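Hypothetical Membrane Spanning Protein (Bacillus cereus, PDB 2FB5) is a diadenylate cyclase that condenses two ATP molecules into cyclic di-AMP and is required for efficient spore formation. Local coordinates at residues R90-V98 with L122-G130; L107-L118 with N142-P153. All blocks are in the same frame, centred on the assembly; numbering follows the deposited sequence.

Contact 1: residues R90-V98 with L122-G130; sequences RKHGALIVV and LLESIFYPG
Phe127 lays its ring against the backbone of strand 94-98, and the face of the ring is met by Ala94 CA, 3.9 Å from the ring centroid and 18° off the ring normal. The far end of the ring, Phe127 CZ, comes to 3.3 Å from Leu95 O, and its CE2 touches Ile96 CG1. With CG beside the backbone N (chi1 -67°), the Phe127 ring is carried into the layer between strand and helix, where Leu87 of helix 77-90 and Val138 of strand 137-141 also touch it. This is helix-on-sheet packing within the DisA-type nucleotide-binding domain: the end of helix 120-126 lies on the central sheet, and Leu123 CD2 extends the apolar seam to Ile96 CD1. Towards the surface, His92 packs between Pro129 and Arg90. Pro129 CD sits over the centre of the His92 ring, 3.4 Å from the centroid, while Arg90 CB covers the opposite face; the His92 edge meets the Tyr128 face in an offset edge-to-face pair, planes at 71°. A water joins His92 ND1 to Glu124 O. Arg90 and Glu124 form a salt bridge, the guanidinium gripping end-on with NH1 (2.8 Å) and NH2 (3.1 Å) both on Glu124 OE1, whereas Glu124 OE2 is hydrogen-bonded to His86.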
loop_
_atom_site.group_PDB
_atom_site.type_symbol
_atom_site.label_atom_id
_atom_site.label_comp_id
_atom_site.label_asym_id
_atom_site.label_seq_id
_atom_site.Cartn_x
_atom_site.Cartn_y
_atom_site.Cartn_z
ATOM N N ARG A 90 -37.443 2.441 -9.003
ATOM C CA ARG A 90 -38.716 2.972 -8.536
ATOM C C ARG A 90 -38.736 4.504 -8.604
ATOM O O ARG A 90 -39.759 5.126 -8.324
ATOM C CB ARG A 90 -38.984 2.505 -7.090
ATOM C CG ARG A 90 -39.181 0.984 -6.915
ATOM C CD ARG A 90 -38.994 0.562 -5.439
ATOM N NE ARG A 90 -38.660 -0.861 -5.275
ATOM C CZ ARG A 90 -38.005 -1.381 -4.230
ATOM N NH1 ARG A 90 -37.594 -0.609 -3.224
ATOM N NH2 ARG A 90 -37.751 -2.686 -4.187
ATOM N N LYS A 91 -37.606 5.105 -8.979
ATOM C CA LYS A 91 -37.443 6.560 -8.949
ATOM C C LYS A 91 -37.765 7.170 -7.586
ATOM O O LYS A 91 -38.446 8.196 -7.501
ATOM C CB LYS A 91 -38.262 7.242 -10.062
ATOM C CG LYS A 91 -37.793 6.903 -11.480
ATOM C CD LYS A 91 -38.489 7.801 -12.518
ATOM C CE LYS A 91 -38.062 7.435 -13.934
ATOM N NZ LYS A 91 -38.354 5.995 -14.250
ATOM N N HIS A 92 -37.261 6.539 -6.526
ATOM C CA HIS A 92 -37.379 7.069 -5.168
ATOM C C HIS A 92 -36.124 7.833 -4.805
ATOM O O HIS A 92 -35.036 7.242 -4.746
ATOM C CB HIS A 92 -37.572 5.950 -4.144
ATOM C CG HIS A 92 -38.868 5.212 -4.275
ATOM N ND1 HIS A 92 -39.115 4.024 -3.621
ATOM C CD2 HIS A 92 -39.982 5.482 -4.998
ATOM C CE1 HIS A 92 -40.332 3.602 -3.922
ATOM N NE2 HIS A 92 -40.880 4.469 -4.756
ATOM N N GLY A 93 -36.280 9.133 -4.552
ATOM C CA GLY A 93 -35.167 9.983 -4.146
ATOM C C GLY A 93 -34.463 9.416 -2.930
ATOM O O GLY A 93 -35.111 8.917 -2.009
ATOM N N ALA A 94 -33.133 9.457 -2.946
ATOM C CA ALA A 94 -32.342 8.915 -1.854
ATOM C C ALA A 94 -31.061 9.698 -1.734
ATOM O O ALA A 94 -30.554 10.200 -2.729
ATOM C CB ALA A 94 -32.031 7.431 -2.088
ATOM N N LEU A 95 -30.534 9.766 -0.513
ATOM C CA LEU A 95 -29.320 10.508 -0.217
ATOM C C LEU A 95 -28.593 9.753 0.893
ATOM O O LEU A 95 -29.026 9.789 2.046
ATOM C CB LEU A 95 -29.681 11.933 0.235
ATOM C CG LEU A 95 -28.576 12.936 0.547
ATOM C CD1 LEU A 95 -27.735 13.234 -0.677
ATOM C CD2 LEU A 95 -29.193 14.249 1.080
ATOM N N ILE A 96 -27.521 9.044 0.534
ATOM C CA ILE A 96 -26.819 8.166 1.475
ATOM C C ILE A 96 -25.358 8.559 1.644
ATOM O O ILE A 96 -24.552 8.410 0.720
ATOM C CB ILE A 96 -26.882 6.669 1.044
ATOM C CG1 ILE A 96 -28.347 6.213 0.903
ATOM C CG2 ILE A 96 -26.111 5.815 2.052
ATOM C CD1 ILE A 96 -28.546 4.740 0.436
ATOM N N VAL A 97 -25.031 9.059 2.831
ATOM C CA VAL A 97 -23.665 9.461 3.184
ATOM C C VAL A 97 -22.901 8.238 3.699
ATOM O O VAL A 97 -23.347 7.581 4.643
ATOM C CB VAL A 97 -23.679 10.518 4.311
ATOM C CG1 VAL A 97 -22.254 10.849 4.775
ATOM C CG2 VAL A 97 -24.389 11.797 3.848
ATOM N N VAL A 98 -21.759 7.923 3.090
ATOM C CA VAL A 98 -20.896 6.913 3.674
ATOM C C VAL A 98 -19.684 7.594 4.291
ATOM O O VAL A 98 -18.868 8.176 3.577
ATOM C CB VAL A 98 -20.459 5.845 2.656
ATOM C CG1 VAL A 98 -19.662 4.759 3.361
ATOM C CG2 VAL A 98 -21.685 5.274 1.947
ATOM N N LEU A 122 -34.006 -2.083 4.845
ATOM C CA LEU A 122 -34.129 -0.923 5.723
ATOM C C LEU A 122 -33.819 0.392 4.988
ATOM O O LEU A 122 -34.524 1.406 5.153
ATOM C CB LEU A 122 -33.282 -1.093 6.990
ATOM C CG LEU A 122 -33.255 0.113 7.946
ATOM C CD1 LEU A 122 -34.665 0.524 8.385
ATOM C CD2 LEU A 122 -32.401 -0.199 9.166
ATOM N N LEU A 123 -32.783 0.390 4.164
ATOM C CA LEU A 123 -32.457 1.596 3.387
ATOM C C LEU A 123 -33.626 1.943 2.465
ATOM O O LEU A 123 -33.992 3.112 2.310
ATOM C CB LEU A 123 -31.181 1.394 2.563
ATOM C CG LEU A 123 -29.841 1.356 3.298
ATOM C CD1 LEU A 123 -28.752 0.819 2.380
ATOM C CD2 LEU A 123 -29.488 2.762 3.794
ATOM N N GLU A 124 -34.212 0.921 1.847
ATOM C CA GLU A 124 -35.314 1.155 0.916
ATOM C C GLU A 124 -36.569 1.654 1.629
ATOM O O GLU A 124 -37.298 2.484 1.097
ATOM C CB GLU A 124 -35.617 -0.102 0.097
ATOM C CG GLU A 124 -34.494 -0.527 -0.848
ATOM C CD GLU A 124 -34.734 -1.918 -1.424
ATOM O OE1 GLU A 124 -35.907 -2.227 -1.708
ATOM O OE2 GLU A 124 -33.775 -2.696 -1.597
ATOM N N SER A 125 -36.801 1.148 2.838
ATOM C CA SER A 125 -37.914 1.569 3.668
ATOM C C SER A 125 -37.762 3.048 4.074
ATOM O O SER A 125 -38.720 3.829 4.006
ATOM C CB SER A 125 -37.982 0.666 4.902
ATOM O OG SER A 125 -38.999 1.079 5.790
ATOM N N ILE A 126 -36.555 3.432 4.475
ATOM C CA ILE A 126 -36.278 4.824 4.881
ATOM C C ILE A 126 -36.638 5.824 3.781
ATOM O O ILE A 126 -37.179 6.898 4.066
ATOM C CB ILE A 126 -34.802 5.003 5.320
ATOM C CG1 ILE A 126 -34.584 4.307 6.679
ATOM C CG2 ILE A 126 -34.419 6.517 5.413
ATOM C CD1 ILE A 126 -33.103 4.014 7.040
ATOM N N PHE A 127 -36.338 5.467 2.529
ATOM C CA PHE A 127 -36.560 6.364 1.386
ATOM C C PHE A 127 -37.851 6.109 0.603
ATOM O O PHE A 127 -38.017 6.595 -0.536
ATOM C CB PHE A 127 -35.343 6.331 0.453
ATOM C CG PHE A 127 -34.121 6.916 1.071
ATOM C CD1 PHE A 127 -34.063 8.274 1.345
ATOM C CD2 PHE A 127 -33.054 6.114 1.424
ATOM C CE1 PHE A 127 -32.936 8.835 1.938
ATOM C CE2 PHE A 127 -31.921 6.671 2.008
ATOM C CZ PHE A 127 -31.874 8.043 2.265
ATOM N N TYR A 128 -38.774 5.355 1.200
ATOM C CA TYR A 128 -40.089 5.196 0.579
ATOM C C TYR A 128 -40.822 6.543 0.592
ATOM O O TYR A 128 -40.942 7.163 1.637
ATOM C CB TYR A 128 -40.900 4.107 1.271
ATOM C CG TYR A 128 -42.026 3.625 0.404
ATOM C CD1 TYR A 128 -41.834 2.576 -0.492
ATOM C CD2 TYR A 128 -43.276 4.243 0.449
ATOM C CE1 TYR A 128 -42.872 2.132 -1.315
ATOM C CE2 TYR A 128 -44.313 3.816 -0.365
ATOM C CZ TYR A 128 -44.099 2.759 -1.244
ATOM O OH TYR A 128 -45.126 2.335 -2.053
ATOM N N PRO A 129 -41.296 7.015 -0.578
ATOM C CA PRO A 129 -41.837 8.381 -0.636
ATOM C C PRO A 129 -43.033 8.594 0.285
ATOM O O PRO A 129 -43.887 7.709 0.427
ATOM C CB PRO A 129 -42.252 8.554 -2.108
ATOM C CG PRO A 129 -41.536 7.485 -2.854
ATOM C CD PRO A 129 -41.360 6.336 -1.884
ATOM N N GLY A 130 -43.052 9.746 0.938
ATOM C CA GLY A 130 -44.137 10.105 1.837
ATOM C C GLY A 130 -43.934 9.731 3.300
ATOM O O GLY A 130 -44.629 10.274 4.159
HETATM O O HOH W 1 -38.397 2.322 -1.389
HETATM O O HOH W 2 -37.582 9.050 -1.117
#

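Contact 2: residues L107-L118 with N142-P153; sequences LIQTGTTLNAHL and NNHIVSAANILP
Paired backbone bonds join Thr112 to Ala148, with Thr112 N to Ala148 O and Ala148 N to Thr112 O both 3.0 Å, and a second pair joins Ala116 to Ile145. The two strands, 112-117 and 144-147, are antiparallel neighbours (168° between their directions) at the border of the mixed sheet of the DisA-type domain, 112-117 being an outermost strand within the chain. Between these pairs the register slips by one residue in a G1 beta bulge: Asn115, with positive phi, and Ala116 both face Ile145. Next to it Val146 O accepts from both Leu114 N and Asn115 N, from the same face of its carbonyl plane, the latter at 2.9 Å and 45° out of that plane. Leu118 N closes this end on Asn143 O. Beyond the corner at Ala148 and Ala149, a single bridge resumes the pairing with two reciprocal bonds, Gln109 N to Ile151 O and Ile151 N to Gln109 O.

Two waters add further links, one between Thr110 OG1 and Ser147 OG, the other between His117 ND1 and Asn143 O.

Packing follows the backbone. Leu114 and Ile145 run side by side, CD2 to CG2, while Leu114 CD1 rests 3.9 Å from Ala148 CB. With CG anti to the backbone N (chi1 -175°), the Leu118 side chain crosses that of Ile145 at about a right angle, CG 3.9 Å from Ile145 CG1, where helix 120-126 brings Leu122 and Leu123. At the far end Ile108 and Leu152 lie side by side, pointing the same way, and both touch Leu174 of helix 166-175. The bent Gln109 side chain runs obliquely across Ile151, with Gln109 OE1 3.4 Å from Ile151 CG2.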
loop_
_atom_site.group_PDB
_atom_site.type_symbol
_atom_site.label_atom_id
_atom_site.label_comp_id
_atom_site.label_asym_id
_atom_site.label_seq_id
_atom_site.Cartn_x
_atom_site.Cartn_y
_atom_site.Cartn_z
ATOM N N LEU A 107 -20.694 18.450 11.022
ATOM C CA LEU A 107 -21.165 18.897 9.706
ATOM C C LEU A 107 -22.602 18.492 9.380
ATOM O O LEU A 107 -23.234 19.078 8.492
ATOM C CB LEU A 107 -20.230 18.365 8.611
ATOM C CG LEU A 107 -18.788 18.881 8.602
ATOM C CD1 LEU A 107 -17.944 18.042 7.654
ATOM C CD2 LEU A 107 -18.755 20.345 8.184
ATOM N N ILE A 108 -23.092 17.466 10.077
ATOM C CA ILE A 108 -24.413 16.913 9.823
ATOM C C ILE A 108 -25.317 17.239 11.002
ATOM O O ILE A 108 -24.946 17.013 12.155
ATOM C CB ILE A 108 -24.323 15.371 9.621
ATOM C CG1 ILE A 108 -23.572 15.047 8.320
ATOM C CG2 ILE A 108 -25.709 14.720 9.690
ATOM C CD1 ILE A 108 -23.370 13.509 8.050
ATOM N N GLN A 109 -26.493 17.787 10.721
ATOM C CA GLN A 109 -27.487 17.962 11.767
ATOM C C GLN A 109 -28.382 16.721 11.782
ATOM O O GLN A 109 -29.068 16.423 10.798
ATOM C CB GLN A 109 -28.300 19.240 11.554
ATOM C CG GLN A 109 -27.430 20.517 11.540
ATOM C CD GLN A 109 -27.272 21.098 10.144
ATOM O OE1 GLN A 109 -28.155 21.806 9.666
ATOM N NE2 GLN A 109 -26.140 20.807 9.485
ATOM N N THR A 110 -28.354 16.003 12.899
ATOM C CA THR A 110 -29.034 14.708 13.016
ATOM C C THR A 110 -30.555 14.860 12.976
ATOM O O THR A 110 -31.114 15.734 13.638
ATOM C CB THR A 110 -28.607 13.964 14.300
ATOM O OG1 THR A 110 -27.192 13.792 14.293
ATOM C CG2 THR A 110 -29.261 12.568 14.380
ATOM N N GLY A 111 -31.215 14.013 12.183
ATOM C CA GLY A 111 -32.666 13.937 12.192
ATOM C C GLY A 111 -33.076 12.979 13.288
ATOM O O GLY A 111 -33.289 13.381 14.420
ATOM N N THR A 112 -33.161 11.699 12.943
ATOM C CA THR A 112 -33.521 10.638 13.874
ATOM C C THR A 112 -32.361 9.649 13.965
ATOM O O THR A 112 -31.839 9.218 12.948
ATOM C CB THR A 112 -34.777 9.898 13.361
ATOM O OG1 THR A 112 -35.926 10.740 13.534
ATOM C CG2 THR A 112 -35.017 8.580 14.099
ATOM N N THR A 113 -31.967 9.288 15.184
ATOM C CA THR A 113 -30.894 8.316 15.394
ATOM C C THR A 113 -31.473 6.905 15.335
ATOM O O THR A 113 -32.483 6.621 15.990
ATOM C CB THR A 113 -30.211 8.562 16.761
ATOM O OG1 THR A 113 -29.477 9.790 16.704
ATOM C CG2 THR A 113 -29.232 7.435 17.120
ATOM N N LEU A 114 -30.842 6.040 14.544
ATOM C CA LEU A 114 -31.229 4.623 14.455
ATOM C C LEU A 114 -30.184 3.670 15.039
ATOM O O LEU A 114 -30.539 2.694 15.708
ATOM C CB LEU A 114 -31.476 4.221 12.996
ATOM C CG LEU A 114 -32.737 4.666 12.250
ATOM C CD1 LEU A 114 -32.621 6.088 11.742
ATOM C CD2 LEU A 114 -32.937 3.730 11.072
ATOM N N ASN A 115 -28.900 3.921 14.761
ATOM C CA ASN A 115 -27.840 2.964 15.122
ATOM C C ASN A 115 -28.247 1.525 14.755
ATOM O O ASN A 115 -28.083 0.601 15.560
ATOM C CB ASN A 115 -27.488 3.059 16.613
ATOM C CG ASN A 115 -26.893 4.404 16.992
ATOM O OD1 ASN A 115 -26.184 5.019 16.204
ATOM N ND2 ASN A 115 -27.171 4.857 18.206
ATOM N N ALA A 116 -28.756 1.353 13.533
ATOM C CA ALA A 116 -29.332 0.067 13.069
ATOM C C ALA A 116 -28.382 -0.758 12.218
ATOM O O ALA A 116 -27.507 -0.212 11.548
ATOM C CB ALA A 116 -30.593 0.338 12.256
ATOM N N HIS A 117 -28.598 -2.072 12.216
ATOM C CA HIS A 117 -27.958 -2.962 11.274
ATOM C C HIS A 117 -28.347 -2.514 9.860
ATOM O O HIS A 117 -29.531 -2.322 9.551
ATOM C CB HIS A 117 -28.399 -4.416 11.568
ATOM C CG HIS A 117 -27.901 -5.432 10.583
ATOM N ND1 HIS A 117 -26.565 -5.586 10.272
ATOM C CD2 HIS A 117 -28.562 -6.392 9.887
ATOM C CE1 HIS A 117 -26.430 -6.570 9.394
ATOM N NE2 HIS A 117 -27.627 -7.072 9.142
ATOM N N LEU A 118 -27.343 -2.301 9.010
ATOM C CA LEU A 118 -27.606 -1.861 7.640
ATOM C C LEU A 118 -28.032 -3.047 6.807
ATOM O O LEU A 118 -27.287 -4.028 6.698
ATOM C CB LEU A 118 -26.362 -1.241 7.015
ATOM C CG LEU A 118 -26.486 -0.607 5.615
ATOM C CD1 LEU A 118 -25.359 0.365 5.410
ATOM C CD2 LEU A 118 -26.490 -1.636 4.487
ATOM N N ASN A 142 -19.601 2.278 8.498
ATOM C CA ASN A 142 -19.287 0.855 8.329
ATOM C C ASN A 142 -20.555 0.048 8.027
ATOM O O ASN A 142 -21.143 0.226 6.959
ATOM C CB ASN A 142 -18.478 0.318 9.532
ATOM C CG ASN A 142 -17.769 -1.003 9.231
ATOM O OD1 ASN A 142 -17.709 -1.454 8.081
ATOM N ND2 ASN A 142 -17.228 -1.633 10.279
ATOM N N ASN A 143 -21.001 -0.805 8.954
ATOM C CA ASN A 143 -22.158 -1.659 8.703
ATOM C C ASN A 143 -23.402 -1.235 9.497
ATOM O O ASN A 143 -24.306 -2.043 9.727
ATOM C CB ASN A 143 -21.822 -3.150 8.963
ATOM C CG ASN A 143 -20.563 -3.604 8.238
ATOM O OD1 ASN A 143 -19.639 -4.168 8.855
ATOM N ND2 ASN A 143 -20.505 -3.346 6.935
ATOM N N HIS A 144 -23.444 0.038 9.905
ATOM C CA HIS A 144 -24.599 0.571 10.626
ATOM C C HIS A 144 -25.201 1.760 9.891
ATOM O O HIS A 144 -24.486 2.538 9.264
ATOM C CB HIS A 144 -24.213 1.031 12.045
ATOM C CG HIS A 144 -23.926 -0.089 12.996
ATOM N ND1 HIS A 144 -24.870 -0.581 13.872
ATOM C CD2 HIS A 144 -22.799 -0.800 13.225
ATOM C CE1 HIS A 144 -24.348 -1.569 14.577
ATOM N NE2 HIS A 144 -23.093 -1.727 14.203
ATOM N N ILE A 145 -26.518 1.886 9.979
ATOM C CA ILE A 145 -27.209 3.099 9.602
ATOM C C ILE A 145 -27.253 3.897 10.894
ATOM O O ILE A 145 -27.973 3.545 11.829
ATOM C CB ILE A 145 -28.626 2.781 9.034
ATOM C CG1 ILE A 145 -28.491 2.040 7.693
ATOM C CG2 ILE A 145 -29.493 4.046 8.901
ATOM C CD1 ILE A 145 -29.777 1.388 7.197
ATOM N N VAL A 146 -26.438 4.943 10.972
ATOM C CA VAL A 146 -26.356 5.736 12.196
ATOM C C VAL A 146 -27.673 6.482 12.412
ATOM O O VAL A 146 -28.240 6.458 13.508
ATOM C CB VAL A 146 -25.174 6.754 12.153
ATOM C CG1 VAL A 146 -25.100 7.561 13.454
ATOM C CG2 VAL A 146 -23.844 6.043 11.899
ATOM N N SER A 147 -28.141 7.159 11.362
ATOM C CA SER A 147 -29.259 8.074 11.454
ATOM C C SER A 147 -29.855 8.332 10.080
ATOM O O SER A 147 -29.249 7.987 9.062
ATOM C CB SER A 147 -28.784 9.403 12.058
ATOM O OG SER A 147 -27.603 9.832 11.412
ATOM N N ALA A 148 -31.031 8.964 10.065
ATOM C CA ALA A 148 -31.746 9.286 8.832
ATOM C C ALA A 148 -32.404 10.645 8.971
ATOM O O ALA A 148 -32.437 11.211 10.064
ATOM C CB ALA A 148 -32.806 8.210 8.533
ATOM N N ALA A 149 -32.956 11.149 7.869
ATOM C CA ALA A 149 -33.579 12.470 7.839
ATOM C C ALA A 149 -32.586 13.561 8.274
ATOM O O ALA A 149 -32.970 14.602 8.829
ATOM C CB ALA A 149 -34.853 12.487 8.693
ATOM N N ASN A 150 -31.300 13.310 8.027
ATOM C CA ASN A 150 -30.242 14.254 8.424
ATOM C C ASN A 150 -30.207 15.462 7.485
ATOM O O ASN A 150 -30.588 15.355 6.315
ATOM C CB ASN A 150 -28.863 13.562 8.446
ATOM C CG ASN A 150 -28.794 12.387 9.423
ATOM O OD1 ASN A 150 -28.255 11.320 9.100
ATOM N ND2 ASN A 150 -29.344 12.564 10.608
ATOM N N ILE A 151 -29.730 16.594 7.998
ATOM C CA ILE A 151 -29.525 17.804 7.193
ATOM C C ILE A 151 -28.038 18.026 6.913
ATOM O O ILE A 151 -27.229 18.085 7.841
ATOM C CB ILE A 151 -30.103 19.049 7.901
ATOM C CG1 ILE A 151 -31.612 18.873 8.111
ATOM C CG2 ILE A 151 -29.812 20.337 7.083
ATOM C CD1 ILE A 151 -32.195 19.808 9.158
ATOM N N LEU A 152 -27.694 18.146 5.632
ATOM C CA LEU A 152 -26.319 18.368 5.180
ATOM C C LEU A 152 -26.148 19.803 4.685
ATOM O O LEU A 152 -27.137 20.420 4.291
ATOM C CB LEU A 152 -26.028 17.454 4.002
ATOM C CG LEU A 152 -25.546 16.024 4.244
ATOM C CD1 LEU A 152 -26.224 15.372 5.438
ATOM C CD2 LEU A 152 -25.735 15.211 2.969
ATOM N N PRO A 153 -24.896 20.318 4.659
ATOM C CA PRO A 153 -24.672 21.662 4.077
ATOM C C PRO A 153 -24.864 21.617 2.553
ATOM O O PRO A 153 -24.523 20.614 1.920
ATOM C CB PRO A 153 -23.212 21.965 4.440
ATOM C CG PRO A 153 -22.578 20.611 4.546
ATOM C CD PRO A 153 -23.635 19.709 5.129
HETATM O O HOH W 3 -26.233 11.250 13.321
HETATM O O HOH W 4 -24.516 -4.174 11.239
#

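In the fold
From the N terminus the chain passes the long helices 4-35 and 47-70, then helix 77-90, before segment 90-98, the first half of contact 1, enters strand 94-98. The first segment of contact 2, 107-118, follows, and helix 120-126 then brings 122-130 back to close contact 1 across 23 intervening residues. After strand 137-141, segment 142-153 closes contact 2, also across 23 residues, so the two loops cross. Contact 1 ties the end of helix 120-126 to strand 94-98; contact 2 fixes strand 112-117 along the sheet's border. Their centres are 13 Å apart, and they meet where Leu122 CD2 and Leu123 CD2 pack on Ile145 CD1, at 3.6 and 3.7 Å.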